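Putative alpha-ketoglutarate-dependent taurine dioxygenase (Burkholderia xenovorans, PDB 5HSX) probably acts as an iron- and 2-oxoglutarate-dependent dioxygenase of the TauD/TfdA family, its natural substrate not established. Local coordinates at residues 160-164 with 165-169; 66-69 with 70-73; 232-235 with 236-239. One frame throughout, in Å; residues are numbered along the deposited sequence.

Contact 1 (160-164 with 165-169); sequences QKLSA and PLRSF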
loop_
_atom_site.group_PDB
_atom_site.type_symbol
_atom_site.label_atom_id
_atom_site.label_comp_id
_atom_site.label_asym_id
_atom_site.label_seq_id
_atom_site.Cartn_x
_atom_site.Cartn_y
_atom_site.Cartn_z
ATOM N N GLN B 160 -17.954 -5.233 5.589
ATOM C CA GLN B 160 -19.104 -5.059 4.717
ATOM C C GLN B 160 -18.892 -5.749 3.380
ATOM O O GLN B 160 -19.870 -6.162 2.743
ATOM C CB GLN B 160 -19.392 -3.570 4.528
ATOM C CG GLN B 160 -19.997 -2.924 5.784
ATOM C CD GLN B 160 -20.065 -1.411 5.703
ATOM O OE1 GLN B 160 -19.779 -0.818 4.664
ATOM N NE2 GLN B 160 -20.438 -0.778 6.811
ATOM N N LYS B 161 -17.633 -5.905 2.961
ATOM C CA LYS B 161 -17.315 -6.520 1.677
ATOM C C LYS B 161 -17.241 -8.041 1.738
ATOM O O LYS B 161 -17.174 -8.677 0.685
ATOM C CB LYS B 161 -15.989 -5.972 1.141
ATOM N N LEU B 162 -17.232 -8.642 2.927
ATOM C CA LEU B 162 -17.471 -10.078 3.005
ATOM C C LEU B 162 -18.844 -10.366 2.419
ATOM O O LEU B 162 -19.757 -9.543 2.515
ATOM C CB LEU B 162 -17.430 -10.566 4.458
ATOM C CG LEU B 162 -16.111 -10.428 5.228
ATOM C CD1 LEU B 162 -16.360 -10.838 6.685
ATOM C CD2 LEU B 162 -15.046 -11.303 4.596
ATOM N N SER B 163 -18.990 -11.533 1.797
ATOM C CA SER B 163 -20.316 -11.930 1.341
ATOM C C SER B 163 -21.253 -12.109 2.533
ATOM O O SER B 163 -20.823 -12.323 3.675
ATOM C CB SER B 163 -20.253 -13.231 0.540
ATOM O OG SER B 163 -19.841 -14.327 1.352
ATOM N N ALA B 164 -22.557 -12.053 2.254
ATOM C CA ALA B 164 -23.534 -12.182 3.336
ATOM C C ALA B 164 -23.373 -13.474 4.138
ATOM O O ALA B 164 -23.448 -13.408 5.380
ATOM C CB ALA B 164 -24.960 -12.059 2.775
ATOM N N PRO B 165 -23.167 -14.650 3.534
ATOM C CA PRO B 165 -22.983 -15.841 4.371
ATOM C C PRO B 165 -21.737 -15.765 5.227
ATOM O O PRO B 165 -21.765 -16.212 6.380
ATOM C CB PRO B 165 -22.922 -16.983 3.346
ATOM C CG PRO B 165 -23.638 -16.413 2.119
ATOM C CD PRO B 165 -23.189 -15.002 2.101
ATOM N N LEU B 166 -20.650 -15.184 4.710
ATOM C CA LEU B 166 -19.452 -15.035 5.534
ATOM C C LEU B 166 -19.690 -14.061 6.685
ATOM O O LEU B 166 -19.243 -14.308 7.816
ATOM C CB LEU B 166 -18.264 -14.587 4.676
ATOM C CG LEU B 166 -17.349 -15.729 4.219
ATOM C CD1 LEU B 166 -16.660 -16.408 5.412
ATOM C CD2 LEU B 166 -18.162 -16.732 3.407
ATOM N N ARG B 167 -20.391 -12.952 6.428
ATOM C CA ARG B 167 -20.689 -12.004 7.507
ATOM C C ARG B 167 -21.481 -12.671 8.630
ATOM O O ARG B 167 -21.136 -12.543 9.813
ATOM C CB ARG B 167 -21.467 -10.793 6.965
ATOM C CG ARG B 167 -20.656 -9.904 6.009
ATOM C CD ARG B 167 -21.338 -8.575 5.685
ATOM N NE ARG B 167 -22.754 -8.663 5.322
ATOM C CZ ARG B 167 -23.228 -8.644 4.077
ATOM N NH1 ARG B 167 -22.398 -8.586 3.034
ATOM N NH2 ARG B 167 -24.542 -8.686 3.871
ATOM N N SER B 168 -22.560 -13.379 8.279
ATOM C CA SER B 168 -23.356 -14.069 9.293
ATOM C C SER B 168 -22.522 -15.087 10.053
ATOM O O SER B 168 -22.704 -15.276 11.265
ATOM C CB SER B 168 -24.560 -14.755 8.648
ATOM O OG SER B 168 -25.557 -13.816 8.334
ATOM N N PHE B 169 -21.603 -15.762 9.352
ATOM C CA PHE B 169 -20.722 -16.736 9.990
ATOM C C PHE B 169 -19.795 -16.077 11.014
ATOM O O PHE B 169 -19.743 -16.496 12.176
ATOM C CB PHE B 169 -19.915 -17.468 8.911
ATOM C CG PHE B 169 -19.002 -18.544 9.446
ATOM C CD1 PHE B 169 -19.457 -19.470 10.375
ATOM C CD2 PHE B 169 -17.698 -18.647 8.984
ATOM C CE1 PHE B 169 -18.613 -20.469 10.850
ATOM C CE2 PHE B 169 -16.849 -19.638 9.456
ATOM C CZ PHE B 169 -17.299 -20.548 10.385
HETATM O O HOH W 1 -26.678 -12.833 6.073
#
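Arg167 folds back over the turn between two helices and lays its guanidinium flat on the backbone of Ala164, whose CA stands 3.5 Å above the plane, over its centre. With CG anti to its carbonyl carbon (chi1 -67°) and a bend at chi3 (-47°), the chain runs back toward residues that precede its own helix. Arg167 CG passes 3.6 Å from Leu162 CB on the way. At the tip, Arg167 NH1 gives a hydrogen bond to Leu162 O, 2.9 Å long but bent to 137° at the hydrogen, and NH2 lies against the CB of Ala164. Leu162 CB points toward the new helix, 4.1 Å from Leu166 CB, and the side chain also packs on Leu243 and His246 of helix 233-247. Ser163 holds the N-cap position; its OG rests beside Pro165 CD and Leu166 CD2, while its carbonyl oxygen receives Arg167 N at 2.9 Å. Ser168 N closes the next helical turn on Ala164 O. One arginine thus serves the helix through its backbone N-H and, through its side chain, the linker: the probably positive group bonds a backbone carbonyl, and NH1 ties Leu162 O to the first turn of the helix.

Contact 2 (66-69 with 70-73); sequences FLTH and EQHV. With EDO (1,2-ethanediol), chain S.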
loop_
_atom_site.group_PDB
_atom_site.type_symbol
_atom_site.label_atom_id
_atom_site.label_comp_id
_atom_site.label_asym_id
_atom_site.label_seq_id
_atom_site.Cartn_x
_atom_site.Cartn_y
_atom_site.Cartn_z
ATOM N N PHE B 66 3.981 21.444 14.905
ATOM C CA PHE B 66 5.220 21.215 15.646
ATOM C C PHE B 66 4.919 21.396 17.128
ATOM O O PHE B 66 4.799 22.524 17.616
ATOM C CB PHE B 66 6.315 22.149 15.142
ATOM C CG PHE B 66 6.574 22.001 13.668
ATOM C CD1 PHE B 66 7.397 20.989 13.196
ATOM C CD2 PHE B 66 5.954 22.839 12.752
ATOM C CE1 PHE B 66 7.618 20.830 11.837
ATOM C CE2 PHE B 66 6.169 22.687 11.394
ATOM C CZ PHE B 66 6.999 21.681 10.936
ATOM N N LEU B 67 4.799 20.278 17.843
ATOM C CA LEU B 67 4.248 20.263 19.192
ATOM C C LEU B 67 5.296 19.886 20.233
ATOM O O LEU B 67 6.227 19.123 19.961
ATOM C CB LEU B 67 3.084 19.272 19.287
ATOM C CG LEU B 67 2.001 19.365 18.211
ATOM C CD1 LEU B 67 0.929 18.308 18.451
ATOM C CD2 LEU B 67 1.393 20.769 18.190
ATOM N N THR B 68 5.123 20.429 21.435
ATOM C CA THR B 68 5.781 19.911 22.621
ATOM C C THR B 68 5.027 18.688 23.145
ATOM O O THR B 68 3.885 18.420 22.763
ATOM C CB THR B 68 5.843 20.974 23.719
ATOM O OG1 THR B 68 4.508 21.314 24.121
ATOM C CG2 THR B 68 6.579 22.231 23.239
ATOM N N HIS B 69 5.676 17.941 24.043
ATOM C CA HIS B 69 4.987 16.830 24.700
ATOM C C HIS B 69 3.735 17.318 25.417
ATOM O O HIS B 69 2.688 16.658 25.381
ATOM C CB HIS B 69 5.916 16.131 25.700
ATOM C CG HIS B 69 7.031 15.355 25.067
ATOM N ND1 HIS B 69 6.913 14.742 23.838
ATOM C CD2 HIS B 69 8.282 15.079 25.507
ATOM C CE1 HIS B 69 8.048 14.132 23.543
ATOM N NE2 HIS B 69 8.896 14.322 24.537
ATOM N N GLU B 70 3.822 18.482 26.068
ATOM C CA GLU B 70 2.660 19.028 26.763
ATOM C C GLU B 70 1.533 19.357 25.795
ATOM O O GLU B 70 0.361 19.084 26.083
ATOM C CB GLU B 70 3.047 20.274 27.562
ATOM C CG GLU B 70 3.867 19.994 28.811
ATOM C CD GLU B 70 5.358 19.879 28.533
ATOM O OE1 GLU B 70 5.753 19.764 27.349
ATOM O OE2 GLU B 70 6.139 19.915 29.508
ATOM N N GLN B 71 1.862 19.950 24.644
ATOM C CA GLN B 71 0.822 20.279 23.675
ATOM C C GLN B 71 0.213 19.021 23.075
ATOM O O GLN B 71 -0.997 18.965 22.834
ATOM C CB GLN B 71 1.391 21.186 22.584
ATOM C CG GLN B 71 1.655 22.610 23.067
ATOM C CD GLN B 71 2.637 23.362 22.176
ATOM O OE1 GLN B 71 3.349 22.764 21.366
ATOM N NE2 GLN B 71 2.680 24.683 22.331
ATOM N N HIS B 72 1.038 17.998 22.840
ATOM C CA HIS B 72 0.544 16.720 22.335
ATOM C C HIS B 72 -0.437 16.092 23.322
ATOM O O HIS B 72 -1.517 15.623 22.938
ATOM C CB HIS B 72 1.752 15.811 22.063
ATOM C CG HIS B 72 1.429 14.494 21.425
ATOM N ND1 HIS B 72 2.416 13.624 21.004
ATOM C CD2 HIS B 72 0.250 13.891 21.138
ATOM C CE1 HIS B 72 1.859 12.545 20.485
ATOM N NE2 HIS B 72 0.545 12.681 20.555
ATOM N N VAL B 73 -0.085 16.089 24.609
ATOM C CA VAL B 73 -0.988 15.544 25.620
ATOM C C VAL B 73 -2.254 16.383 25.709
ATOM O O VAL B 73 -3.368 15.846 25.790
ATOM C CB VAL B 73 -0.273 15.445 26.983
ATOM C CG1 VAL B 73 -1.276 15.156 28.107
ATOM C CG2 VAL B 73 0.809 14.370 26.930
HETATM C C1 EDO S . 8.726 19.044 24.493
HETATM O O1 EDO S . 8.504 18.975 25.908
HETATM C C2 EDO S . 9.428 17.780 24.017
HETATM O O2 EDO S . 9.233 17.608 22.609
HETATM O O HOH W 2 5.425 23.664 20.044
#
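Thr68 and Gln71 grip each other in both directions, a capping box in which a glutamine takes the part often played by glutamate. Thr68 OG1 accepts Gln71 N at 3.0 Å, and Gln71 OE1 accepts Thr68 N at 2.9 Å along an almost straight N-H line (170°). Thr68 OG1 sits between its own backbone N and carbonyl carbon (chi1 63°), which turns it to the first turn of the helix. Gln71 CG, anti to the carbonyl carbon, passes 3.3 Å from Thr68 OG1 as the two side chains cross, and the extended chain beyond carries OE1 back to Thr68 N. Thr68 N meets Gln71 OE1 from 32° out of the carbonyl plane, and a water that also donates to Phe66 O gives this oxygen a second bond. The water thus bridges a loop carbonyl and the helix's glutamine. Backbone bonds from His72 N to Thr68 O and from Val73 N to His69 O carry the helix onward. A 1,2-ethanediol, probably from the crystallisation liquor, lies over one face of the His69 ring, its C2 3.3 Å above the plane and offset toward the rim, and its O1 donates to Glu70 OE1 at 3.2 Å. The cap starts helix 69-77 after the loop that leaves strand 59-62. Leu67 and Gln71 touch Thr39, whereas His69 and His72 both hydrogen-bond through ND1 to Arg139 on strand 135-140, and His72 NE2 reaches Ile137 O of that strand.

Contact 3 (232-235 with 236-239); sequences SPRE and SQVL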
loop_
_atom_site.group_PDB
_atom_site.type_symbol
_atom_site.label_atom_id
_atom_site.label_comp_id
_atom_site.label_asym_id
_atom_site.label_seq_id
_atom_site.Cartn_x
_atom_site.Cartn_y
_atom_site.Cartn_z
ATOM N N SER B 232 -11.699 -26.337 14.752
ATOM C CA SER B 232 -10.469 -27.117 14.793
ATOM C C SER B 232 -9.262 -26.237 14.454
ATOM O O SER B 232 -9.405 -25.155 13.872
ATOM C CB SER B 232 -10.550 -28.299 13.829
ATOM O OG SER B 232 -10.292 -27.888 12.491
ATOM N N PRO B 233 -8.062 -26.670 14.830
ATOM C CA PRO B 233 -6.873 -25.875 14.491
ATOM C C PRO B 233 -6.760 -25.571 13.007
ATOM O O PRO B 233 -6.392 -24.443 12.655
ATOM C CB PRO B 233 -5.722 -26.751 15.004
ATOM C CG PRO B 233 -6.353 -27.480 16.218
ATOM C CD PRO B 233 -7.741 -27.801 15.729
ATOM N N ARG B 234 -7.069 -26.537 12.128
ATOM C CA ARG B 234 -6.955 -26.277 10.689
ATOM C C ARG B 234 -8.088 -25.378 10.209
ATOM O O ARG B 234 -7.877 -24.477 9.393
ATOM C CB ARG B 234 -6.949 -27.590 9.903
ATOM C CG ARG B 234 -6.874 -27.399 8.355
ATOM C CD ARG B 234 -5.642 -26.576 7.921
ATOM N NE ARG B 234 -5.595 -26.471 6.450
ATOM C CZ ARG B 234 -4.902 -25.571 5.771
ATOM N NH1 ARG B 234 -4.142 -24.685 6.405
ATOM N NH2 ARG B 234 -4.977 -25.561 4.436
ATOM N N GLU B 235 -9.303 -25.593 10.719
ATOM C CA GLU B 235 -10.393 -24.686 10.375
ATOM C C GLU B 235 -10.045 -23.251 10.759
ATOM O O GLU B 235 -10.263 -22.316 9.975
ATOM C CB GLU B 235 -11.680 -25.140 11.067
ATOM C CG GLU B 235 -12.229 -26.470 10.493
ATOM C CD GLU B 235 -13.251 -27.122 11.412
ATOM O OE1 GLU B 235 -13.530 -26.549 12.487
ATOM O OE2 GLU B 235 -13.757 -28.213 11.063
ATOM N N SER B 236 -9.519 -23.065 11.975
ATOM C CA SER B 236 -9.122 -21.745 12.450
ATOM C C SER B 236 -8.061 -21.149 11.534
ATOM O O SER B 236 -8.165 -19.996 11.102
ATOM C CB SER B 236 -8.591 -21.844 13.887
ATOM O OG SER B 236 -8.074 -20.604 14.341
ATOM N N GLN B 237 -7.039 -21.941 11.214
ATOM C CA GLN B 237 -5.954 -21.441 10.371
ATOM C C GLN B 237 -6.478 -20.971 9.011
ATOM O O GLN B 237 -6.131 -19.879 8.536
ATOM C CB GLN B 237 -4.898 -22.532 10.200
ATOM C CG GLN B 237 -3.713 -22.145 9.285
ATOM C CD GLN B 237 -2.652 -23.217 9.278
ATOM O OE1 GLN B 237 -2.913 -24.367 8.900
ATOM N NE2 GLN B 237 -1.441 -22.862 9.721
ATOM N N VAL B 238 -7.310 -21.794 8.367
ATOM C CA VAL B 238 -7.827 -21.474 7.037
ATOM C C VAL B 238 -8.686 -20.210 7.084
ATOM O O VAL B 238 -8.562 -19.306 6.240
ATOM C CB VAL B 238 -8.619 -22.680 6.494
ATOM C CG1 VAL B 238 -9.541 -22.268 5.365
ATOM C CG2 VAL B 238 -7.648 -23.774 6.028
ATOM N N LEU B 239 -9.567 -20.129 8.078
ATOM C CA LEU B 239 -10.467 -18.985 8.179
ATOM C C LEU B 239 -9.712 -17.705 8.508
ATOM O O LEU B 239 -10.013 -16.643 7.949
ATOM C CB LEU B 239 -11.542 -19.240 9.244
ATOM C CG LEU B 239 -12.566 -20.305 8.839
ATOM C CD1 LEU B 239 -13.407 -20.691 10.055
ATOM C CD2 LEU B 239 -13.430 -19.800 7.672
#
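Arg234 spans one turn of helix to meet both Gln237 and Val238. Its CB points away from the following turn and CG lies anti to the backbone N, but the bend at chi2 swings the rest of the chain back along the helix. CD comes within 3.6 Å of Gln237 OE1 and also nears the CG2 methyl of Val238. NE is closer to that methyl, and CZ closer still, at 3.3 Å; CG2 stands over the centre of the guanidinium, covering one face. NH2 lies under the same methyl, whereas NH1 turns to Gln237 and donates to OE1 at 2.8 Å. The oxygen is near the guanidinium plane, yet the bond is bent (143° at the hydrogen), and NH1 approaches from 44° out of the amide's carbonyl plane. The two flat groups stand almost perpendicular, 85° apart. Face and edge of the arginine therefore have different partners, an aliphatic methyl and an amide oxygen. Beneath them, Val238 N bonds to Arg234 O in the regular helical pattern, as Ser236 N does to Ser232 O. Ser236 OG faces the body of the protein and bonds Ile228 N of strand 225-228, on which Leu239 also packs. At the start, Ser232 OG accepts Glu235 N at 3.1 Å, and Glu235 OE1 in return accepts Ser232 N at 2.9 Å. This reciprocal pair, with Pro233 in the first turn, is a classic Ser-x-x-Glu capping box at the N terminus of helix 233-247.

In the fold
From the N terminus, contact 2 comes first, turning the loop after strand 59-62 into helix 69-77. Contact 1 follows at the junction of helices 155-161 and 164-171, and contact 3 opens helix 233-247. Each is a local helix start closing no long loop, and the three run in series without nesting or crossing. Contacts 1 and 3 lie on the same side of the chain's centre, about 18 Å apart between centres, and meet where Phe169 CE2 packs 3.6 Å from Leu239 CD1, joining helix 164-171 to helix 233-247. Contact 2 stands on the opposite side, its centre about 42 Å from that of contact 1 and 45 Å from that of contact 3.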